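Local atomic coordinates of putative non-ribosomal peptide synthetase (Actinomadura parvosata subsp. kistnae, PDB entry 6M7L), a protein that probably serves as a condensation-like X domain of a non-ribosomal peptide synthetase, recruiting cytochrome P450 enzymes to the carrier-bound peptide. Residues Pro121-His133 with Gln142-Asp154. Residues are numbered along the deposited sequence; the frame is centred on the assembly and turned at random.
Sequences PFDLTGEVPWRAH and QVLLVVAHRIAAD
Trp130-His133 and Leu145-Ala148 pair as the antiparallel arms of a β hairpin, their axes 4.7 Å apart, with Arg131-Val147 and His133-Leu145 as hydrogen-bonded pairs; one further bond, from His149 N to Pro129 O (2.8 Å), carries the pairing past Trp130. The hairpin illustrates how paired strands inside a mixed sheet can hand their register on to the loop that follows. On one face, Trp130 presents its ring edge, through CE3, to Val146 CG1 at 3.8 Å, the two side chains lying side by side. On the other, facing helix 110-119, Arg131 NE donates to His133 NE2 in the planes of both groups (2.8 Å), while Val147 CG1 lies over one guanidinium face, toward its rim. Arg131 NH1 lies above the centre of the Phe122 ring, and NH2 is taken by the carbonyls of Arg117 and Arg120. At the strand end, Leu124 lays CD1 almost squarely over the face of the His149 ring, a CH-pi contact 3.9 Å from the centroid and 8° off the normal. Phe122 CD1 comes to the edge of that imidazole, 3.8 Å from His149 CD2. The His149 ring, its CG anti to the backbone N (chi1 -162°), turns its ND1 edge to the following loop and accepts Ile151 N in plane at 3.1 Å. Replacing His149 by alanine is likely to leave Ile151 N without this acceptor and open a gap beneath the Leu124 methyl. His149-Asp154 aligns with the first six positions of the HHxxxDG motif of condensation domains, but Arg150 stands where the second histidine belongs, consistent with lost condensation activity. Since His133 ND1 bonds Glu101, its NE2 probably remains an unprotonated acceptor, so carboxylate, imidazole and guanidinium form a probably polarised chain beside an otherwise largely apolar hairpin.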
loop_
_atom_site.group_PDB
_atom_site.type_symbol
_atom_site.label_atom_id
_atom_site.label_comp_id
_atom_site.label_asym_id
_atom_site.label_seq_id
_atom_site.Cartn_x
_atom_site.Cartn_y
_atom_site.Cartn_z
ATOM N N PRO A 121 -23.209 17.095 -11.822
ATOM C CA PRO A 121 -23.860 16.893 -10.524
ATOM C C PRO A 121 -24.602 15.568 -10.457
ATOM O O PRO A 121 -24.983 14.977 -11.469
ATOM C CB PRO A 121 -24.833 18.075 -10.425
ATOM C CG PRO A 121 -24.360 19.067 -11.458
ATOM C CD PRO A 121 -23.774 18.239 -12.554
ATOM N N PHE A 122 -24.800 15.104 -9.227
ATOM C CA PHE A 122 -25.603 13.925 -8.946
ATOM C C PHE A 122 -26.986 14.345 -8.464
ATOM O O PHE A 122 -27.125 15.299 -7.693
ATOM C CB PHE A 122 -24.949 13.043 -7.878
ATOM C CG PHE A 122 -23.733 12.297 -8.348
ATOM C CD1 PHE A 122 -22.466 12.830 -8.170
ATOM C CD2 PHE A 122 -23.852 11.049 -8.936
ATOM C CE1 PHE A 122 -21.342 12.140 -8.588
ATOM C CE2 PHE A 122 -22.730 10.353 -9.356
ATOM C CZ PHE A 122 -21.474 10.900 -9.181
ATOM N N ASP A 123 -28.006 13.627 -8.924
ATOM C CA ASP A 123 -29.351 13.723 -8.357
ATOM C C ASP A 123 -29.469 12.582 -7.353
ATOM O O ASP A 123 -29.959 11.498 -7.669
ATOM C CB ASP A 123 -30.419 13.649 -9.440
ATOM C CG ASP A 123 -31.827 13.679 -8.872
ATOM O OD1 ASP A 123 -31.972 13.814 -7.637
ATOM O OD2 ASP A 123 -32.790 13.562 -9.659
ATOM N N LEU A 124 -29.009 12.836 -6.126
ATOM C CA LEU A 124 -28.917 11.794 -5.110
ATOM C C LEU A 124 -30.267 11.207 -4.720
ATOM O O LEU A 124 -30.296 10.162 -4.060
ATOM C CB LEU A 124 -28.214 12.345 -3.868
ATOM C CG LEU A 124 -26.766 12.794 -4.085
ATOM C CD1 LEU A 124 -26.175 13.357 -2.802
ATOM C CD2 LEU A 124 -25.925 11.637 -4.605
ATOM N N THR A 125 -31.379 11.842 -5.100
ATOM C CA THR A 125 -32.685 11.270 -4.793
ATOM C C THR A 125 -33.020 10.098 -5.706
ATOM O O THR A 125 -33.664 9.141 -5.264
ATOM C CB THR A 125 -33.777 12.338 -4.892
ATOM O OG1 THR A 125 -33.874 12.808 -6.242
ATOM C CG2 THR A 125 -33.463 13.509 -3.971
ATOM N N GLY A 126 -32.587 10.145 -6.964
ATOM C CA GLY A 126 -32.897 9.080 -7.899
ATOM C C GLY A 126 -31.699 8.516 -8.637
ATOM O O GLY A 126 -31.826 8.067 -9.781
ATOM N N GLU A 127 -30.532 8.520 -7.997
ATOM C CA GLU A 127 -29.317 8.002 -8.610
ATOM C C GLU A 127 -28.411 7.428 -7.534
ATOM O O GLU A 127 -28.352 7.943 -6.413
ATOM C CB GLU A 127 -28.554 9.086 -9.377
ATOM C CG GLU A 127 -29.035 9.342 -10.788
ATOM C CD GLU A 127 -28.292 10.495 -11.431
ATOM O OE1 GLU A 127 -27.417 11.085 -10.759
ATOM O OE2 GLU A 127 -28.583 10.815 -12.603
ATOM N N VAL A 128 -27.696 6.366 -7.888
ATOM C CA VAL A 128 -26.651 5.836 -7.015
ATOM C C VAL A 128 -25.527 6.864 -6.983
ATOM O O VAL A 128 -25.330 7.599 -7.962
ATOM C CB VAL A 128 -26.162 4.454 -7.480
ATOM C CG1 VAL A 128 -27.316 3.472 -7.486
ATOM C CG2 VAL A 128 -25.510 4.539 -8.853
ATOM N N PRO A 129 -24.777 6.961 -5.892
ATOM C CA PRO A 129 -23.859 8.096 -5.729
ATOM C C PRO A 129 -22.499 7.898 -6.379
ATOM O O PRO A 129 -21.501 8.444 -5.897
ATOM C CB PRO A 129 -23.737 8.214 -4.207
ATOM C CG PRO A 129 -23.904 6.808 -3.730
ATOM C CD PRO A 129 -24.833 6.116 -4.686
ATOM N N TRP A 130 -22.433 7.133 -7.467
ATOM C CA TRP A 130 -21.188 7.040 -8.214
ATOM C C TRP A 130 -21.487 6.616 -9.643
ATOM O O TRP A 130 -22.570 6.113 -9.950
ATOM C CB TRP A 130 -20.190 6.081 -7.548
ATOM C CG TRP A 130 -20.547 4.629 -7.618
ATOM C CD1 TRP A 130 -21.758 4.064 -7.343
ATOM C CD2 TRP A 130 -19.669 3.550 -7.957
ATOM N NE1 TRP A 130 -21.691 2.701 -7.506
ATOM C CE2 TRP A 130 -20.419 2.361 -7.882
ATOM C CE3 TRP A 130 -18.321 3.477 -8.326
ATOM C CZ2 TRP A 130 -19.866 1.111 -8.154
ATOM C CZ3 TRP A 130 -17.776 2.237 -8.602
ATOM C CH2 TRP A 130 -18.546 1.072 -8.514
ATOM N N ARG A 131 -20.507 6.842 -10.514
ATOM C CA ARG A 131 -20.638 6.537 -11.930
ATOM C C ARG A 131 -19.244 6.421 -12.530
ATOM O O ARG A 131 -18.252 6.845 -11.932
ATOM C CB ARG A 131 -21.458 7.605 -12.657
ATOM C CG ARG A 131 -21.016 9.016 -12.342
ATOM C CD ARG A 131 -21.643 10.037 -13.273
ATOM N NE ARG A 131 -20.815 11.235 -13.336
ATOM C CZ ARG A 131 -21.054 12.357 -12.667
ATOM N NH1 ARG A 131 -22.121 12.459 -11.887
ATOM N NH2 ARG A 131 -20.222 13.380 -12.789
ATOM N N ALA A 132 -19.183 5.839 -13.725
ATOM C CA ALA A 132 -17.924 5.579 -14.403
ATOM C C ALA A 132 -18.001 6.057 -15.845
ATOM O O ALA A 132 -19.027 5.891 -16.510
ATOM C CB ALA A 132 -17.570 4.087 -14.367
ATOM N N HIS A 133 -16.906 6.646 -16.322
ATOM C CA HIS A 133 -16.815 7.164 -17.683
ATOM C C HIS A 133 -15.591 6.548 -18.344
ATOM O O HIS A 133 -14.456 6.873 -17.979
ATOM C CB HIS A 133 -16.731 8.688 -17.689
ATOM C CG HIS A 133 -17.717 9.348 -16.778
ATOM N ND1 HIS A 133 -18.923 9.847 -17.221
ATOM C CD2 HIS A 133 -17.679 9.582 -15.445
ATOM C CE1 HIS A 133 -19.584 10.365 -16.200
ATOM N NE2 HIS A 133 -18.851 10.217 -15.112
ATOM N N GLN A 142 -7.122 2.776 -22.947
ATOM C CA GLN A 142 -8.300 3.524 -22.545
ATOM C C GLN A 142 -7.973 4.292 -21.273
ATOM O O GLN A 142 -6.978 4.020 -20.598
ATOM C CB GLN A 142 -9.513 2.613 -22.296
ATOM C CG GLN A 142 -9.718 1.494 -23.311
ATOM C CD GLN A 142 -8.874 0.269 -23.013
ATOM O OE1 GLN A 142 -8.168 0.217 -22.007
ATOM N NE2 GLN A 142 -8.943 -0.726 -23.892
ATOM N N VAL A 143 -8.827 5.257 -20.944
ATOM C CA VAL A 143 -8.760 5.955 -19.665
ATOM C C VAL A 143 -10.120 5.845 -18.992
ATOM O O VAL A 143 -11.142 6.209 -19.584
ATOM C CB VAL A 143 -8.335 7.425 -19.824
ATOM C CG1 VAL A 143 -8.645 8.205 -18.553
ATOM C CG2 VAL A 143 -6.852 7.502 -20.134
ATOM N N LEU A 144 -10.125 5.330 -17.765
ATOM C CA LEU A 144 -11.336 5.133 -16.984
ATOM C C LEU A 144 -11.409 6.188 -15.893
ATOM O O LEU A 144 -10.433 6.405 -15.168
ATOM C CB LEU A 144 -11.368 3.737 -16.361
ATOM C CG LEU A 144 -12.524 3.488 -15.391
ATOM C CD1 LEU A 144 -13.851 3.542 -16.133
ATOM C CD2 LEU A 144 -12.354 2.160 -14.661
ATOM N N LEU A 145 -12.559 6.842 -15.784
ATOM C CA LEU A 145 -12.822 7.809 -14.729
ATOM C C LEU A 145 -13.922 7.265 -13.833
ATOM O O LEU A 145 -14.965 6.821 -14.323
ATOM C CB LEU A 145 -13.233 9.167 -15.302
ATOM C CG LEU A 145 -13.741 10.201 -14.290
ATOM C CD1 LEU A 145 -12.630 10.646 -13.348
ATOM C CD2 LEU A 145 -14.350 11.393 -15.005
ATOM N N VAL A 146 -13.680 7.285 -12.528
ATOM C CA VAL A 146 -14.672 6.898 -11.533
ATOM C C VAL A 146 -14.940 8.116 -10.667
ATOM O O VAL A 146 -14.013 8.675 -10.068
ATOM C CB VAL A 146 -14.203 5.707 -10.682
ATOM C CG1 VAL A 146 -15.246 5.373 -9.620
ATOM C CG2 VAL A 146 -13.922 4.499 -11.566
ATOM N N VAL A 147 -16.198 8.540 -10.619
ATOM C CA VAL A 147 -16.629 9.657 -9.790
ATOM C C VAL A 147 -17.573 9.115 -8.731
ATOM O O VAL A 147 -18.439 8.284 -9.028
ATOM C CB VAL A 147 -17.312 10.756 -10.627
ATOM C CG1 VAL A 147 -17.594 11.982 -9.771
ATOM C CG2 VAL A 147 -16.456 11.120 -11.830
ATOM N N ALA A 148 -17.396 9.570 -7.494
ATOM C CA ALA A 148 -18.259 9.174 -6.391
ATOM C C ALA A 148 -18.573 10.401 -5.553
ATOM O O ALA A 148 -17.664 11.156 -5.194
ATOM C CB ALA A 148 -17.603 8.089 -5.529
ATOM N N HIS A 149 -19.851 10.606 -5.251
ATOM C CA HIS A 149 -20.237 11.750 -4.440
ATOM C C HIS A 149 -19.723 11.575 -3.017
ATOM O O HIS A 149 -19.683 10.458 -2.490
ATOM C CB HIS A 149 -21.755 11.923 -4.442
ATOM C CG HIS A 149 -22.201 13.286 -4.013
ATOM N ND1 HIS A 149 -22.212 13.684 -2.695
ATOM C CD2 HIS A 149 -22.630 14.350 -4.732
ATOM C CE1 HIS A 149 -22.635 14.933 -2.618
ATOM N NE2 HIS A 149 -22.895 15.361 -3.841
ATOM N N ARG A 150 -19.322 12.684 -2.393
ATOM C CA ARG A 150 -18.744 12.603 -1.054
ATOM C C ARG A 150 -19.766 12.230 0.012
ATOM O O ARG A 150 -19.385 12.054 1.174
ATOM C CB ARG A 150 -18.061 13.922 -0.691
ATOM C CG ARG A 150 -16.937 14.315 -1.637
ATOM C CD ARG A 150 -16.203 15.556 -1.151
ATOM N NE ARG A 150 -14.793 15.277 -0.891
ATOM C CZ ARG A 150 -13.824 15.433 -1.787
ATOM N NH1 ARG A 150 -12.569 15.151 -1.465
ATOM N NH2 ARG A 150 -14.109 15.875 -3.004
ATOM N N ILE A 151 -21.047 12.109 -0.353
ATOM C CA ILE A 151 -22.036 11.550 0.558
ATOM C C ILE A 151 -21.825 10.054 0.734
ATOM O O ILE A 151 -22.334 9.462 1.691
ATOM C CB ILE A 151 -23.459 11.847 0.044
ATOM C CG1 ILE A 151 -24.495 11.662 1.154
ATOM C CG2 ILE A 151 -23.796 10.954 -1.140
ATOM C CD1 ILE A 151 -25.910 11.978 0.721
ATOM N N ALA A 152 -21.068 9.428 -0.169
ATOM C CA ALA A 152 -20.839 7.994 -0.136
ATOM C C ALA A 152 -19.378 7.599 -0.033
ATOM O O ALA A 152 -19.097 6.458 0.344
ATOM C CB ALA A 152 -21.427 7.329 -1.387
ATOM N N ALA A 153 -18.447 8.495 -0.350
ATOM C CA ALA A 153 -17.040 8.131 -0.437
ATOM C C ALA A 153 -16.186 9.300 0.024
ATOM O O ALA A 153 -16.428 10.443 -0.377
ATOM C CB ALA A 153 -16.672 7.730 -1.870
ATOM N N ASP A 154 -15.195 9.015 0.864
ATOM C CA ASP A 154 -14.244 10.021 1.304
ATOM C C ASP A 154 -12.956 9.889 0.489
ATOM O O ASP A 154 -12.903 9.174 -0.518
ATOM C CB ASP A 154 -13.999 9.903 2.813
ATOM C CG ASP A 154 -13.432 8.552 3.225
ATOM O OD1 ASP A 154 -13.244 7.675 2.355
ATOM O OD2 ASP A 154 -13.172 8.365 4.434
#